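PDB 7C8Z: salicylate 5-hydroxylase, large oxygenase component from Ralstonia sp., which hydroxylates salicylate at ring position 5 to give gentisate, as the iron- and [2Fe-2S]-containing large oxygenase component of a multicomponent NADH-dependent monooxygenase. Local coordinates for residues Gly81-Thr86 against Gly123-Phe128; Cys69-Glu74 against Val93-Asp98. All blocks are in the same frame, centred on the assembly; numbering follows the deposited sequence.

Contact 1 (Gly81-Thr86 against Gly123-Phe128)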
loop_
_atom_site.group_PDB
_atom_site.type_symbol
_atom_site.label_atom_id
_atom_site.label_comp_id
_atom_site.label_asym_id
_atom_site.label_seq_id
_atom_site.Cartn_x
_atom_site.Cartn_y
_atom_site.Cartn_z
ATOM N N GLY A 81 12.271 13.260 -33.327
ATOM C CA GLY A 81 11.017 12.948 -32.691
ATOM C C GLY A 81 11.109 11.902 -31.602
ATOM O O GLY A 81 10.210 11.822 -30.762
ATOM N N ASP A 82 12.172 11.103 -31.586
ATOM C CA ASP A 82 12.342 10.106 -30.541
ATOM C C ASP A 82 12.526 10.791 -29.193
ATOM O O ASP A 82 13.385 11.664 -29.036
ATOM C CB ASP A 82 13.538 9.207 -30.850
ATOM C CG ASP A 82 13.283 8.281 -32.023
ATOM O OD1 ASP A 82 12.175 8.335 -32.598
ATOM O OD2 ASP A 82 14.192 7.498 -32.371
ATOM N N PHE A 83 11.704 10.404 -28.225
ATOM C CA PHE A 83 11.742 10.966 -26.886
ATOM C C PHE A 83 11.799 9.861 -25.839
ATOM O O PHE A 83 11.286 8.752 -26.044
ATOM C CB PHE A 83 10.526 11.877 -26.624
ATOM C CG PHE A 83 9.234 11.130 -26.391
ATOM C CD1 PHE A 83 8.896 10.667 -25.123
ATOM C CD2 PHE A 83 8.346 10.917 -27.431
ATOM C CE1 PHE A 83 7.716 9.989 -24.908
ATOM C CE2 PHE A 83 7.160 10.249 -27.219
ATOM C CZ PHE A 83 6.846 9.778 -25.957
ATOM N N LYS A 84 12.427 10.195 -24.712
ATOM C CA LYS A 84 12.450 9.369 -23.513
ATOM C C LYS A 84 12.092 10.255 -22.327
ATOM O O LYS A 84 12.711 11.306 -22.129
ATOM C CB LYS A 84 13.821 8.717 -23.311
ATOM C CG LYS A 84 13.895 7.797 -22.107
ATOM C CD LYS A 84 15.330 7.621 -21.621
ATOM C CE LYS A 84 15.368 7.220 -20.152
ATOM N NZ LYS A 84 16.662 6.605 -19.753
ATOM N N ARG A 85 11.068 9.862 -21.571
ATOM C CA ARG A 85 10.731 10.570 -20.346
ATOM C C ARG A 85 11.607 10.064 -19.205
ATOM O O ARG A 85 11.813 8.856 -19.051
ATOM C CB ARG A 85 9.247 10.392 -20.009
ATOM C CG ARG A 85 8.825 10.989 -18.660
ATOM C CD ARG A 85 7.314 10.972 -18.455
ATOM N NE ARG A 85 6.764 9.615 -18.457
ATOM C CZ ARG A 85 6.672 8.823 -17.388
ATOM N NH1 ARG A 85 7.095 9.233 -16.198
ATOM N NH2 ARG A 85 6.156 7.608 -17.512
ATOM N N THR A 86 12.109 10.988 -18.395
ATOM C CA THR A 86 12.964 10.643 -17.264
ATOM C C THR A 86 12.732 11.683 -16.173
ATOM O O THR A 86 11.760 12.445 -16.224
ATOM C CB THR A 86 14.435 10.550 -17.712
ATOM O OG1 THR A 86 15.245 10.065 -16.631
ATOM C CG2 THR A 86 14.948 11.913 -18.157
ATOM N N GLY A 123 8.894 7.243 -27.044
ATOM C CA GLY A 123 8.097 7.200 -28.259
ATOM C C GLY A 123 8.640 8.166 -29.296
ATOM O O GLY A 123 9.803 8.548 -29.256
ATOM N N ASN A 124 7.760 8.560 -30.216
ATOM C CA ASN A 124 8.140 9.473 -31.288
ATOM C C ASN A 124 7.044 10.512 -31.470
ATOM O O ASN A 124 5.898 10.157 -31.748
ATOM C CB ASN A 124 8.382 8.723 -32.595
ATOM C CG ASN A 124 8.795 9.649 -33.712
ATOM O OD1 ASN A 124 7.957 10.307 -34.329
ATOM N ND2 ASN A 124 10.094 9.722 -33.971
ATOM N N ALA A 125 7.393 11.787 -31.332
ATOM C CA ALA A 125 6.418 12.865 -31.391
ATOM C C ALA A 125 6.871 13.957 -32.346
ATOM O O ALA A 125 8.054 14.308 -32.368
ATOM C CB ALA A 125 6.196 13.455 -29.996
ATOM N N LYS A 126 5.928 14.498 -33.131
ATOM C CA LYS A 126 6.215 15.709 -33.901
ATOM C C LYS A 126 6.335 16.932 -33.004
ATOM O O LYS A 126 7.120 17.840 -33.275
ATOM C CB LYS A 126 5.113 15.950 -34.917
ATOM C CG LYS A 126 5.033 14.869 -35.982
ATOM C CD LYS A 126 3.636 14.721 -36.504
ATOM C CE LYS A 126 2.818 14.144 -35.400
ATOM N NZ LYS A 126 3.387 12.849 -34.902
ATOM N N ASP A 127 5.560 16.959 -31.931
ATOM C CA ASP A 127 5.477 18.082 -31.011
ATOM C C ASP A 127 4.932 17.561 -29.691
ATOM O O ASP A 127 4.381 16.461 -29.623
ATOM C CB ASP A 127 4.558 19.179 -31.567
ATOM C CG ASP A 127 3.263 18.613 -32.144
ATOM O OD1 ASP A 127 2.693 17.675 -31.540
ATOM O OD2 ASP A 127 2.813 19.109 -33.198
ATOM N N PHE A 128 5.152 18.320 -28.628
ATOM C CA PHE A 128 4.522 17.978 -27.366
ATOM C C PHE A 128 3.150 18.637 -27.337
ATOM O O PHE A 128 2.935 19.680 -27.955
ATOM C CB PHE A 128 5.378 18.426 -26.182
ATOM C CG PHE A 128 6.741 17.791 -26.154
ATOM C CD1 PHE A 128 6.874 16.408 -26.163
ATOM C CD2 PHE A 128 7.887 18.571 -26.153
ATOM C CE1 PHE A 128 8.121 15.815 -26.152
ATOM C CE2 PHE A 128 9.138 17.988 -26.148
ATOM C CZ PHE A 128 9.255 16.603 -26.147
#
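At an outer margin of the antiparallel sheet of the Rieske domain, strand 82-88 meets the short edge strand 122-124, with Phe83 and Gly123 as an antiparallel hydrogen-bonded pair. Phe83 N reaches Gly123 O at 2.8 Å, and Gly123 N returns to Phe83 O at 3.0 Å. Beyond the strand end the ladder gains one more bond, Ala125 N to Gly81 O at 2.9 Å. Phe83 CG lies between its backbone N and carbonyl carbon (chi1 75°), which lays the ring across Gly123: Gly123 N lies over the ring centre, and Phe83 CE2 lies 3.4 Å from Gly123 CA. The ring thus rests directly on the Gly123 backbone. Ala125 N lies at the ring edge, and Ala125 CB packs against Phe83 CD2. The other sheet face carries the non-hydrogen-bonded pair Asp82 and Asn124, whose carboxylate and amide planes stand 82° apart. Asp82 OD2 also accepts from Asn79 N, and Asn124 ND2 also donates to Pro80 O, so both groups are tied to the residues just before Gly81. Between them, Asn124 ND2 meets Asp82 OD1 at 2.9 Å, nearly straight (170°) and in the amide plane.

Contact 2 (Cys69-Glu74 against Val93-Asp98)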
loop_
_atom_site.group_PDB
_atom_site.type_symbol
_atom_site.label_atom_id
_atom_site.label_comp_id
_atom_site.label_asym_id
_atom_site.label_seq_id
_atom_site.Cartn_x
_atom_site.Cartn_y
_atom_site.Cartn_z
ATOM N N CYS A 69 22.754 16.729 -14.162
ATOM C CA CYS A 69 22.163 15.474 -13.735
ATOM C C CYS A 69 21.886 14.621 -14.962
ATOM O O CYS A 69 21.541 15.139 -16.031
ATOM C CB CYS A 69 20.876 15.704 -12.941
ATOM S SG CYS A 69 21.142 16.572 -11.378
ATOM N N TYR A 70 22.068 13.317 -14.806
ATOM C CA TYR A 70 21.972 12.387 -15.921
ATOM C C TYR A 70 20.533 12.294 -16.416
ATOM O O TYR A 70 19.589 12.231 -15.622
ATOM C CB TYR A 70 22.475 11.012 -15.477
ATOM C CG TYR A 70 22.345 9.903 -16.492
ATOM C CD1 TYR A 70 23.326 9.698 -17.452
ATOM C CD2 TYR A 70 21.257 9.037 -16.472
ATOM C CE1 TYR A 70 23.219 8.676 -18.372
ATOM C CE2 TYR A 70 21.141 8.015 -17.393
ATOM C CZ TYR A 70 22.128 7.839 -18.339
ATOM O OH TYR A 70 22.036 6.825 -19.262
ATOM N N VAL A 71 20.364 12.321 -17.737
ATOM C CA VAL A 71 19.053 12.105 -18.334
ATOM C C VAL A 71 19.034 10.977 -19.359
ATOM O O VAL A 71 17.939 10.495 -19.698
ATOM C CB VAL A 71 18.490 13.399 -18.960
ATOM C CG1 VAL A 71 18.310 14.475 -17.896
ATOM C CG2 VAL A 71 19.375 13.890 -20.085
ATOM N N GLY A 72 20.169 10.511 -19.872
ATOM C CA GLY A 72 20.088 9.272 -20.632
ATOM C C GLY A 72 21.260 9.080 -21.581
ATOM O O GLY A 72 22.343 9.614 -21.372
ATOM N N LEU A 73 21.011 8.261 -22.600
ATOM C CA LEU A 73 21.971 7.977 -23.653
ATOM C C LEU A 73 21.415 8.423 -24.998
ATOM O O LEU A 73 20.205 8.347 -25.242
ATOM C CB LEU A 73 22.300 6.485 -23.706
ATOM C CG LEU A 73 22.903 5.912 -22.424
ATOM C CD1 LEU A 73 23.397 4.491 -22.659
ATOM C CD2 LEU A 73 24.026 6.813 -21.949
ATOM N N GLU A 74 22.314 8.861 -25.886
ATOM C CA GLU A 74 21.883 9.284 -27.215
ATOM C C GLU A 74 21.235 8.138 -27.982
ATOM O O GLU A 74 20.289 8.359 -28.745
ATOM C CB GLU A 74 23.063 9.849 -28.003
ATOM C CG GLU A 74 23.668 11.093 -27.390
ATOM C CD GLU A 74 24.322 11.999 -28.420
ATOM O OE1 GLU A 74 23.793 12.100 -29.548
ATOM O OE2 GLU A 74 25.365 12.610 -28.097
ATOM N N VAL A 93 11.077 15.215 -16.616
ATOM C CA VAL A 93 11.543 15.911 -17.805
ATOM C C VAL A 93 11.469 14.952 -18.988
ATOM O O VAL A 93 11.322 13.741 -18.831
ATOM C CB VAL A 93 12.970 16.475 -17.645
ATOM C CG1 VAL A 93 12.979 17.610 -16.634
ATOM C CG2 VAL A 93 13.941 15.373 -17.247
ATOM N N ILE A 94 11.571 15.523 -20.183
ATOM C CA ILE A 94 11.537 14.784 -21.437
ATOM C C ILE A 94 12.798 15.118 -22.220
ATOM O O ILE A 94 13.120 16.301 -22.414
ATOM C CB ILE A 94 10.276 15.125 -22.252
ATOM C CG1 ILE A 94 9.029 14.996 -21.369
ATOM C CG2 ILE A 94 10.177 14.250 -23.501
ATOM C CD1 ILE A 94 7.846 15.757 -21.883
ATOM N N MET A 95 13.512 14.078 -22.657
ATOM C CA MET A 95 14.698 14.204 -23.496
ATOM C C MET A 95 14.312 13.756 -24.899
ATOM O O MET A 95 13.982 12.584 -25.109
ATOM C CB MET A 95 15.845 13.358 -22.945
ATOM C CG MET A 95 16.972 13.121 -23.937
ATOM S SD MET A 95 18.194 11.919 -23.371
ATOM C CE MET A 95 17.434 10.384 -23.893
ATOM N N VAL A 96 14.324 14.682 -25.853
ATOM C CA VAL A 96 13.871 14.394 -27.208
ATOM C C VAL A 96 14.944 14.797 -28.209
ATOM O O VAL A 96 15.614 15.824 -28.048
ATOM C CB VAL A 96 12.537 15.107 -27.521
ATOM C CG1 VAL A 96 12.692 16.619 -27.411
ATOM C CG2 VAL A 96 12.025 14.701 -28.898
ATOM N N ARG A 97 15.086 14.004 -29.266
ATOM C CA ARG A 97 15.993 14.367 -30.341
ATOM C C ARG A 97 15.306 15.361 -31.266
ATOM O O ARG A 97 14.217 15.092 -31.781
ATOM C CB ARG A 97 16.436 13.143 -31.136
ATOM C CG ARG A 97 17.311 13.525 -32.324
ATOM C CD ARG A 97 18.307 12.444 -32.683
ATOM N NE ARG A 97 18.959 11.870 -31.510
ATOM C CZ ARG A 97 20.037 12.377 -30.924
ATOM N NH1 ARG A 97 20.599 13.483 -31.397
ATOM N NH2 ARG A 97 20.558 11.772 -29.865
ATOM N N ASP A 98 15.951 16.501 -31.483
ATOM C CA ASP A 98 15.400 17.569 -32.299
ATOM C C ASP A 98 15.490 17.200 -33.776
ATOM O O ASP A 98 16.384 16.448 -34.178
ATOM C CB ASP A 98 16.158 18.870 -32.052
ATOM C CG ASP A 98 15.364 20.092 -32.454
ATOM O OD1 ASP A 98 14.581 20.584 -31.617
ATOM O OD2 ASP A 98 15.512 20.556 -33.605
#
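The guanidinium of Arg97 has Glu74 CA at its edge, in its plane, while the carboxylate oxygen Glu74 OE1 approaches obliquely; the two charged planes are only 20° apart, although the side chains cross at about a right angle. Tyr70, on the same strand as Val71, has Gly72 N over the centre of one ring face, and its ring meets His343, on strand 338-346 of the other sheet, edge-to-face. Tyr70 and Arg97 lie on strands of the Rieske domain's antiparallel sheet, and Glu74 follows strand 69-73. The sheet curls so that strands 69-73 and 93-97, not neighbours in it, confront each other with axes 8.1 Å apart at 41°. Apolar side chains meet between the two strands. Met95 extends with CG anti to the backbone N and bends at chi3, bringing SD to 4.0 Å from Val71 CG2 and turning CE toward Leu73 O, 3.7 Å away. Val71 and Gly72 both face Val185 in a classic beta bulge, and Gly72 CA lies 4.3 Å from Met95 SD. Val185, Ile103 and Val105 also pack on Met95 from the intervening strands. At the end of this core Arg97 is buried, with its NE hydrogen-bonded to Ile77 O. Its salt bridge to Glu74 is long and bent: Arg97 NH2 lies 3.3 Å from Glu74 OE1, on the anti side but tilted out of the carboxylate plane, with an N-H...O angle of 141°.

Contacts 1 and 2 lie about 10 Å apart, centre to centre, in one antiparallel sheet of the Rieske domain. Their segments alternate along the chain: 69-74, 81-86, 93-98, then 123-128. Strands 82-88 and 91-97 are adjacent in the sheet and join the contacts directly, with Lys84 N 2.9 Å from Met95 O and Thr86 O 2.9 Å from Val93 N, both probable hydrogen bonds. Contact 1 pairs neighbouring strands at one margin, whereas contact 2 spans the interior to reach strand 69-73, the outermost strand at the other. Together they connect the two margins of the domain's sheet, and both lie away from the [2Fe-2S] cluster and the catalytic iron.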